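Local coordinates for GDP-mannose-dependent alpha-(1-6)-phosphatidylinositol monomannoside mannosyltransferase (Corynebacterium glutamicum, PDB 3OKP), which is a mannosyltransferase with the GT-B fold, two Rossmann-like domains facing each other, and holds guanosine-5'-diphosphate-alpha-D-mannose in this crystal, at residues V10-P15 against S42-E47; S36-A41 against E59-P64; S186-K191 against L270-I275. One frame throughout, in Å; residues are numbered along the deposited sequence.

Interactions 1 and 2 belong to the seven-stranded parallel sheet of the first domain; interaction 3 lies in the second domain, its centre about 38 and 42 Å from theirs. The first two touch, since Arg-62 and Trp-63 of interaction 2 bond to Pro-15 and Thr-43 of interaction 1, and strand 37-42 serves both. Interaction 2 is regular backbone pairing with apolar side chains, only partly buried, in keeping with strand 59-63 being outermost. Interaction 1, where strands 7-11 and 37-42 end and their loops begin, is buried and relies on amides, a hydroxyl and a water. Interaction 3, also buried, centres on the guanidinium of Arg-189, which meets a backbone carbonyl and the Asp-274 carboxylate.

Interaction 1 (V10-P15 against S42-E47); sequences VTNDFP and STQNAE
Ser-42 and Asn-12 meet through their side chains: Ser-42 OG donates to Asn-12 OD1 at 2.7 Å. The hydroxyl does not approach in the plane of the amide carbonyl; it stands 42° out of it, above the amide, so no lone pair is addressed directly. Asn-12 gets its amide there by swinging CG anti to the backbone N (chi1 -172°). A weak backbone bond runs beside this pair, from Ser-42 N to Thr-11 O at 3.4 Å.

The same hydroxyl oxygen also accepts from Gln-44 NE2 at 2.9 Å, and lies almost in the plane of the Gln-44 amide. The hydroxyl is thus held by two bonds, giving to one amide and receiving from another, which should fix its rotation. Gln-44 can fold back this way because its chain bends at chi2 (79°). The far end of its amide faces water 1, which sits 2.8 Å from Gln-44 OE1 and 2.7 Å from Phe-14 O, tying the end of the side chain to the other backbone.

All this happens where the neighbouring parallel strands 7-11 and 37-42 run out at their C-terminal ends, the side of a Rossmann-like sheet where the connecting loops emerge. The first loop is shaped by an ST turn, with Asp-13 N donating to Thr-11 OG1 at 2.8 Å; Phe-14, following it, is buried against Val-39 and Ala-41 of strand 37-42 and Val-60 of the next strand. A further loop supplies second partners to both amides: Met-68 N donates to Asn-12 OD1, and Gln-44 NE2 donates to Ser-66 O. Just beyond Gln-44, Asn-45 is the N-cap of helix 46-53, its OD1 accepting from Glu-48 N.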
loop_
_atom_site.group_PDB
_atom_site.type_symbol
_atom_site.label_atom_id
_atom_site.label_comp_id
_atom_site.label_asym_id
_atom_site.label_seq_id
_atom_site.Cartn_x
_atom_site.Cartn_y
_atom_site.Cartn_z
ATOM N N VAL A 10 -8.470 -7.381 16.213
ATOM C CA VAL A 10 -8.832 -8.772 15.935
ATOM C C VAL A 10 -8.450 -9.092 14.495
ATOM O O VAL A 10 -8.962 -8.474 13.562
ATOM C CB VAL A 10 -10.350 -9.019 16.159
ATOM C CG1 VAL A 10 -10.733 -10.459 15.804
ATOM C CG2 VAL A 10 -10.741 -8.698 17.597
ATOM N N THR A 11 -7.549 -10.057 14.317
ATOM C CA THR A 11 -6.943 -10.271 13.002
ATOM C C THR A 11 -6.361 -11.668 12.773
ATOM O O THR A 11 -5.768 -12.270 13.671
ATOM C CB THR A 11 -5.859 -9.182 12.702
ATOM O OG1 THR A 11 -5.333 -9.359 11.383
ATOM C CG2 THR A 11 -4.718 -9.214 13.730
ATOM N N ASN A 12 -6.548 -12.164 11.552
ATOM C CA ASN A 12 -5.851 -13.347 11.068
ATOM C C ASN A 12 -4.531 -12.959 10.394
ATOM O O ASN A 12 -3.727 -13.822 10.043
ATOM C CB ASN A 12 -6.743 -14.115 10.086
ATOM C CG ASN A 12 -6.164 -15.467 9.697
ATOM O OD1 ASN A 12 -5.802 -16.270 10.554
ATOM N ND2 ASN A 12 -6.077 -15.721 8.397
ATOM N N ASP A 13 -4.319 -11.656 10.221
ATOM C CA ASP A 13 -3.177 -11.139 9.470
ATOM C C ASP A 13 -2.243 -10.335 10.374
ATOM O O ASP A 13 -2.412 -9.129 10.535
ATOM C CB ASP A 13 -3.655 -10.248 8.316
ATOM C CG ASP A 13 -4.704 -10.918 7.446
ATOM O OD1 ASP A 13 -4.420 -11.993 6.873
ATOM O OD2 ASP A 13 -5.814 -10.353 7.327
ATOM N N PHE A 14 -1.262 -11.008 10.961
ATOM C CA PHE A 14 -0.318 -10.356 11.865
ATOM C C PHE A 14 1.077 -10.941 11.652
ATOM O O PHE A 14 1.199 -12.119 11.314
ATOM C CB PHE A 14 -0.775 -10.536 13.322
ATOM C CG PHE A 14 -0.162 -9.552 14.289
ATOM C CD1 PHE A 14 -0.502 -8.202 14.244
ATOM C CD2 PHE A 14 0.738 -9.981 15.260
ATOM C CE1 PHE A 14 0.063 -7.288 15.136
ATOM C CE2 PHE A 14 1.307 -9.076 16.160
ATOM C CZ PHE A 14 0.966 -7.728 16.097
ATOM N N PRO A 15 2.134 -10.115 11.811
ATOM C CA PRO A 15 3.496 -10.649 11.839
ATOM C C PRO A 15 3.651 -11.771 12.881
ATOM O O PRO A 15 2.836 -11.854 13.804
ATOM C CB PRO A 15 4.336 -9.433 12.232
ATOM C CG PRO A 15 3.558 -8.269 11.762
ATOM C CD PRO A 15 2.121 -8.644 11.934
ATOM N N SER A 42 -4.258 -14.904 15.162
ATOM C CA SER A 42 -3.993 -16.320 14.897
ATOM C C SER A 42 -2.497 -16.645 15.010
ATOM O O SER A 42 -1.657 -15.742 15.071
ATOM C CB SER A 42 -4.516 -16.705 13.511
ATOM O OG SER A 42 -3.926 -15.903 12.506
ATOM N N THR A 43 -2.175 -17.937 15.036
ATOM C CA THR A 43 -0.793 -18.395 15.191
ATOM C C THR A 43 -0.437 -19.406 14.102
ATOM O O THR A 43 -1.056 -20.466 14.003
ATOM C CB THR A 43 -0.569 -19.039 16.579
ATOM O OG1 THR A 43 -1.135 -18.201 17.593
ATOM C CG2 THR A 43 0.922 -19.244 16.855
ATOM N N GLN A 44 0.564 -19.073 13.293
ATOM C CA GLN A 44 0.989 -19.938 12.192
ATOM C C GLN A 44 2.150 -20.843 12.603
ATOM O O GLN A 44 2.172 -22.029 12.263
ATOM C CB GLN A 44 1.344 -19.110 10.950
ATOM C CG GLN A 44 0.132 -18.512 10.227
ATOM C CD GLN A 44 -0.419 -17.263 10.903
ATOM O OE1 GLN A 44 0.319 -16.319 11.185
ATOM N NE2 GLN A 44 -1.725 -17.251 11.155
ATOM N N ASN A 45 3.111 -20.271 13.327
ATOM C CA ASN A 45 4.191 -21.027 13.956
ATOM C C ASN A 45 4.421 -20.496 15.369
ATOM O O ASN A 45 4.747 -19.322 15.551
ATOM C CB ASN A 45 5.472 -20.960 13.114
ATOM C CG ASN A 45 6.592 -21.818 13.678
ATOM O OD1 ASN A 45 7.249 -21.444 14.650
ATOM N ND2 ASN A 45 6.821 -22.972 13.063
ATOM N N ALA A 46 4.243 -21.371 16.357
ATOM C CA ALA A 46 4.236 -20.987 17.773
ATOM C C ALA A 46 5.519 -20.310 18.263
ATOM O O ALA A 46 5.456 -19.234 18.859
ATOM C CB ALA A 46 3.893 -22.189 18.651
ATOM N N GLU A 47 6.670 -20.934 18.011
ATOM C CA GLU A 47 7.955 -20.377 18.454
ATOM C C GLU A 47 8.305 -19.060 17.753
ATOM O O GLU A 47 8.834 -18.144 18.383
ATOM C CB GLU A 47 9.096 -21.402 18.331
ATOM C CG GLU A 47 9.489 -21.782 16.909
HETATM O O HOH W 1 0.864 -14.239 12.909
#

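Interaction 2 (S36-A41 against E59-P64); sequences SIVVFA and EVIRWP
The Phe-40 and Trp-63 side chains run next to each other off adjacent strands, with Phe-40 CZ 3.7 Å from Trp-63 CE3. The planes of the Phe-40 ring and the five-membered ring of Trp-63 stand 67° apart, a slanted pairing that is neither a stack nor a T. With CG of Phe-40 anti to the backbone N (chi1 -179°), its ring edge also passes Ile-61 O, and helix 72-84 packs on both aromatic side chains.

Ala-41 contributes mainly backbone: its N donates to Ile-61 O at 3.1 Å and its O accepts from Trp-63 N at 2.7 Å. These bonds continue a parallel pairing in which Ile-61 N donates to Val-39 O at 2.6 Å, nearly straight at 168°. Strand 59-63 is the outermost strand of the sheet, reached from 37-42 through helix 46-53 in a beta-alpha-beta crossover. On the face bearing the Ala-41 methyl runs Arg-62, its guanidinium drawn off to Asp-53, Ser-42 O and Pro-15 O.

Ile-61 splits its branches on the opposite face: CD1 touches Val-38 CG1 at 3.7 Å, while CG2 sits 4.2 Å from Phe-40 CD1. At the start of the pair, water 2 bridges Ile-37 O and Glu-59 N.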
loop_
_atom_site.group_PDB
_atom_site.type_symbol
_atom_site.label_atom_id
_atom_site.label_comp_id
_atom_site.label_asym_id
_atom_site.label_seq_id
_atom_site.Cartn_x
_atom_site.Cartn_y
_atom_site.Cartn_z
ATOM N N SER A 36 -2.587 1.349 25.150
ATOM C CA SER A 36 -3.986 1.417 24.711
ATOM C C SER A 36 -4.324 0.397 23.614
ATOM O O SER A 36 -5.420 0.422 23.051
ATOM C CB SER A 36 -4.334 2.839 24.242
ATOM O OG SER A 36 -3.868 3.083 22.922
ATOM N N ILE A 37 -3.382 -0.501 23.329
ATOM C CA ILE A 37 -3.536 -1.487 22.262
ATOM C C ILE A 37 -3.352 -2.911 22.780
ATOM O O ILE A 37 -2.387 -3.199 23.497
ATOM C CB ILE A 37 -2.516 -1.250 21.106
ATOM C CG1 ILE A 37 -2.761 0.098 20.407
ATOM C CG2 ILE A 37 -2.529 -2.424 20.110
ATOM C CD1 ILE A 37 -3.964 0.132 19.449
ATOM N N VAL A 38 -4.289 -3.787 22.416
ATOM C CA VAL A 38 -4.146 -5.230 22.605
ATOM C C VAL A 38 -4.466 -5.912 21.271
ATOM O O VAL A 38 -5.403 -5.513 20.581
ATOM C CB VAL A 38 -5.084 -5.785 23.718
ATOM C CG1 VAL A 38 -4.797 -7.264 23.980
ATOM C CG2 VAL A 38 -4.940 -4.987 25.016
ATOM N N VAL A 39 -3.679 -6.920 20.906
ATOM C CA VAL A 39 -3.914 -7.674 19.671
ATOM C C VAL A 39 -4.379 -9.095 19.982
ATOM O O VAL A 39 -3.838 -9.754 20.873
ATOM C CB VAL A 39 -2.659 -7.708 18.754
ATOM C CG1 VAL A 39 -2.924 -8.518 17.479
ATOM C CG2 VAL A 39 -2.216 -6.291 18.391
ATOM N N PHE A 40 -5.398 -9.537 19.250
ATOM C CA PHE A 40 -5.879 -10.917 19.267
ATOM C C PHE A 40 -5.658 -11.489 17.862
ATOM O O PHE A 40 -6.367 -11.137 16.914
ATOM C CB PHE A 40 -7.361 -10.951 19.681
ATOM C CG PHE A 40 -7.962 -12.336 19.763
ATOM C CD1 PHE A 40 -7.300 -13.373 20.423
ATOM C CD2 PHE A 40 -9.218 -12.590 19.206
ATOM C CE1 PHE A 40 -7.865 -14.646 20.505
ATOM C CE2 PHE A 40 -9.795 -13.858 19.283
ATOM C CZ PHE A 40 -9.117 -14.890 19.932
ATOM N N ALA A 41 -4.649 -12.351 17.734
ATOM C CA ALA A 41 -4.203 -12.830 16.424
ATOM C C ALA A 41 -4.038 -14.348 16.351
ATOM O O ALA A 41 -3.715 -14.994 17.346
ATOM C CB ALA A 41 -2.901 -12.134 16.026
ATOM N N GLU A 59 0.728 -5.757 24.094
ATOM C CA GLU A 59 0.314 -7.145 24.307
ATOM C C GLU A 59 -0.292 -7.790 23.060
ATOM O O GLU A 59 -1.142 -7.198 22.387
ATOM C CB GLU A 59 -0.679 -7.229 25.476
ATOM C CG GLU A 59 -1.184 -8.644 25.783
ATOM C CD GLU A 59 -2.219 -8.685 26.892
ATOM O OE1 GLU A 59 -2.895 -7.656 27.130
ATOM O OE2 GLU A 59 -2.365 -9.754 27.524
ATOM N N VAL A 60 0.158 -9.010 22.768
ATOM C CA VAL A 60 -0.440 -9.847 21.728
ATOM C C VAL A 60 -0.960 -11.132 22.374
ATOM O O VAL A 60 -0.199 -11.875 22.999
ATOM C CB VAL A 60 0.568 -10.192 20.594
ATOM C CG1 VAL A 60 -0.084 -11.079 19.528
ATOM C CG2 VAL A 60 1.123 -8.921 19.957
ATOM N N ILE A 61 -2.262 -11.362 22.244
ATOM C CA ILE A 61 -2.889 -12.600 22.703
ATOM C C ILE A 61 -3.052 -13.523 21.499
ATOM O O ILE A 61 -3.806 -13.223 20.569
ATOM C CB ILE A 61 -4.256 -12.341 23.392
ATOM C CG1 ILE A 61 -4.077 -11.399 24.589
ATOM C CG2 ILE A 61 -4.912 -13.662 23.816
ATOM C CD1 ILE A 61 -5.369 -10.785 25.111
ATOM N N ARG A 62 -2.328 -14.639 21.520
ATOM C CA ARG A 62 -2.301 -15.553 20.384
ATOM C C ARG A 62 -3.398 -16.616 20.450
ATOM O O ARG A 62 -3.521 -17.352 21.435
ATOM C CB ARG A 62 -0.922 -16.205 20.244
ATOM C CG ARG A 62 0.197 -15.254 19.808
ATOM C CD ARG A 62 0.122 -14.916 18.323
ATOM N NE ARG A 62 1.227 -14.052 17.906
ATOM C CZ ARG A 62 1.475 -13.695 16.648
ATOM N NH1 ARG A 62 0.698 -14.127 15.659
ATOM N NH2 ARG A 62 2.505 -12.905 16.377
ATOM N N TRP A 63 -4.198 -16.666 19.389
ATOM C CA TRP A 63 -5.207 -17.698 19.189
ATOM C C TRP A 63 -4.492 -18.931 18.617
ATOM O O TRP A 63 -3.868 -18.845 17.557
ATOM C CB TRP A 63 -6.291 -17.161 18.243
ATOM C CG TRP A 63 -7.496 -18.046 17.997
ATOM C CD1 TRP A 63 -7.955 -18.471 16.781
ATOM C CD2 TRP A 63 -8.410 -18.576 18.976
ATOM N NE1 TRP A 63 -9.083 -19.241 16.938
ATOM C CE2 TRP A 63 -9.384 -19.323 18.272
ATOM C CE3 TRP A 63 -8.496 -18.499 20.373
ATOM C CZ2 TRP A 63 -10.434 -19.992 18.921
ATOM C CZ3 TRP A 63 -9.540 -19.169 21.018
ATOM C CH2 TRP A 63 -10.495 -19.903 20.289
ATOM N N PRO A 64 -4.559 -20.077 19.331
ATOM C CA PRO A 64 -3.764 -21.262 18.974
ATOM C C PRO A 64 -4.285 -22.012 17.740
ATOM O O PRO A 64 -4.235 -23.245 17.694
ATOM C CB PRO A 64 -3.876 -22.141 20.226
ATOM C CG PRO A 64 -5.220 -21.802 20.784
ATOM C CD PRO A 64 -5.398 -20.322 20.520
HETATM O O HOH W 2 -0.599 -3.584 25.496
#

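Interaction 3 (S186-K191 against L270-I275); sequences SATRKK and LAAADI
This is a buried polar contact between two helices of the second domain: Arg-189, on helix 182-191, reaches across to the C-terminal end of helix 263-272 and the turn that follows it. The target is the carbonyl of Ala-272, which the guanidinium takes from its side with two nitrogens together, Arg-189 NE and NH2 each standing 2.9 Å from Ala-272 O. That oxygen lies about 18° out of the guanidinium plane, and NH2 comes nearly along the C=O axis. The chain stays stretched out as far as NE, which lets it span the distance.

NH2 does double duty. It also forms a salt bridge to Asp-274 OD2 at 2.9 Å, the carboxylate oxygen lying in the guanidinium plane while being met from above its own; the two flat groups are turned 66° apart. Next to this polar group, Thr-188 CG2 packs on Ala-272 CB at 3.9 Å.

Further bonds hold both charged ends: Arg-189 NH1 donates to Thr-195 O and Thr-198 O, and Asp-274 OD2 accepts from Val-200 N. A positive group beside the Ala-272 carbonyl, at the end of its helix, is probably favoured by the helix dipole. Helix 263-272 leads through Ala-273 and Asp-274 into strand 275-278, which pairs with strand 200-204, so Arg-189 joins two helices and the loop before strand 200-204 in the Rossmann-like second domain of a GT-B glycosyltransferase.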
loop_
_atom_site.group_PDB
_atom_site.type_symbol
_atom_site.label_atom_id
_atom_site.label_comp_id
_atom_site.label_asym_id
_atom_site.label_seq_id
_atom_site.Cartn_x
_atom_site.Cartn_y
_atom_site.Cartn_z
ATOM N N SER A 186 25.146 9.912 -6.397
ATOM C CA SER A 186 26.263 9.726 -7.319
ATOM C C SER A 186 26.880 8.329 -7.183
ATOM O O SER A 186 27.156 7.675 -8.188
ATOM C CB SER A 186 27.323 10.814 -7.122
ATOM O OG SER A 186 28.255 10.811 -8.190
ATOM N N ALA A 187 27.064 7.875 -5.943
ATOM C CA ALA A 187 27.633 6.551 -5.665
ATOM C C ALA A 187 26.727 5.402 -6.111
ATOM O O ALA A 187 27.214 4.403 -6.643
ATOM C CB ALA A 187 27.994 6.413 -4.181
ATOM N N THR A 188 25.417 5.549 -5.895
ATOM C CA THR A 188 24.436 4.542 -6.312
ATOM C C THR A 188 24.489 4.319 -7.827
ATOM O O THR A 188 24.514 3.179 -8.293
ATOM C CB THR A 188 22.998 4.926 -5.862
ATOM O OG1 THR A 188 22.953 5.010 -4.433
ATOM C CG2 THR A 188 21.970 3.901 -6.331
ATOM N N ARG A 189 24.527 5.416 -8.582
ATOM C CA ARG A 189 24.603 5.355 -10.043
ATOM C C ARG A 189 25.867 4.642 -10.521
ATOM O O ARG A 189 25.808 3.811 -11.430
ATOM C CB ARG A 189 24.494 6.759 -10.642
ATOM C CG ARG A 189 23.064 7.255 -10.728
ATOM C CD ARG A 189 22.967 8.772 -10.741
ATOM N NE ARG A 189 21.598 9.193 -11.037
ATOM C CZ ARG A 189 21.140 9.467 -12.256
ATOM N NH1 ARG A 189 21.945 9.391 -13.312
ATOM N NH2 ARG A 189 19.874 9.828 -12.418
ATOM N N LYS A 190 27.000 4.951 -9.888
ATOM C CA LYS A 190 28.269 4.293 -10.202
ATOM C C LYS A 190 28.244 2.799 -9.874
ATOM O O LYS A 190 28.821 1.993 -10.605
ATOM C CB LYS A 190 29.435 4.985 -9.493
ATOM C CG LYS A 190 29.806 6.340 -10.092
ATOM C CD LYS A 190 31.075 6.900 -9.466
ATOM C CE LYS A 190 31.380 8.298 -9.992
ATOM N NZ LYS A 190 30.376 9.301 -9.536
ATOM N N LYS A 191 27.571 2.441 -8.779
ATOM C CA LYS A 191 27.353 1.039 -8.407
ATOM C C LYS A 191 26.599 0.286 -9.507
ATOM O O LYS A 191 26.892 -0.881 -9.785
ATOM C CB LYS A 191 26.599 0.947 -7.071
ATOM C CG LYS A 191 26.403 -0.475 -6.545
ATOM C CD LYS A 191 25.652 -0.485 -5.212
ATOM C CE LYS A 191 25.602 -1.884 -4.609
ATOM N NZ LYS A 191 24.679 -2.790 -5.351
ATOM N N LEU A 270 15.900 3.838 -6.137
ATOM C CA LEU A 270 14.739 4.705 -6.330
ATOM C C LEU A 270 15.127 6.183 -6.211
ATOM O O LEU A 270 14.840 6.978 -7.106
ATOM C CB LEU A 270 13.626 4.344 -5.333
ATOM C CG LEU A 270 12.346 5.189 -5.249
ATOM C CD1 LEU A 270 11.662 5.344 -6.603
ATOM C CD2 LEU A 270 11.381 4.593 -4.233
ATOM N N ALA A 271 15.809 6.529 -5.119
ATOM C CA ALA A 271 16.188 7.915 -4.835
ATOM C C ALA A 271 17.175 8.504 -5.851
ATOM O O ALA A 271 17.252 9.726 -6.011
ATOM C CB ALA A 271 16.746 8.025 -3.419
ATOM N N ALA A 272 17.915 7.636 -6.537
ATOM C CA ALA A 272 18.910 8.062 -7.523
ATOM C C ALA A 272 18.329 8.246 -8.934
ATOM O O ALA A 272 18.994 8.792 -9.819
ATOM C CB ALA A 272 20.084 7.084 -7.549
ATOM N N ALA A 273 17.091 7.798 -9.132
ATOM C CA ALA A 273 16.423 7.889 -10.434
ATOM C C ALA A 273 15.973 9.311 -10.770
ATOM O O ALA A 273 15.726 10.128 -9.880
ATOM C CB ALA A 273 15.233 6.936 -10.487
ATOM N N ASP A 274 15.868 9.592 -12.064
ATOM C CA ASP A 274 15.341 10.866 -12.542
ATOM C C ASP A 274 13.810 10.867 -12.544
ATOM O O ASP A 274 13.182 11.880 -12.234
ATOM C CB ASP A 274 15.884 11.171 -13.941
ATOM C CG ASP A 274 17.392 11.380 -13.950
ATOM O OD1 ASP A 274 17.862 12.361 -13.334
ATOM O OD2 ASP A 274 18.108 10.563 -14.573
ATOM N N ILE A 275 13.222 9.727 -12.898
ATOM C CA ILE A 275 11.768 9.570 -12.954
ATOM C C ILE A 275 11.380 8.206 -12.384
ATOM O O ILE A 275 12.062 7.212 -12.635
ATOM C CB ILE A 275 11.229 9.666 -14.419
ATOM C CG1 ILE A 275 11.664 10.975 -15.093
ATOM C CG2 ILE A 275 9.700 9.523 -14.461
ATOM C CD1 ILE A 275 11.447 10.992 -16.604
#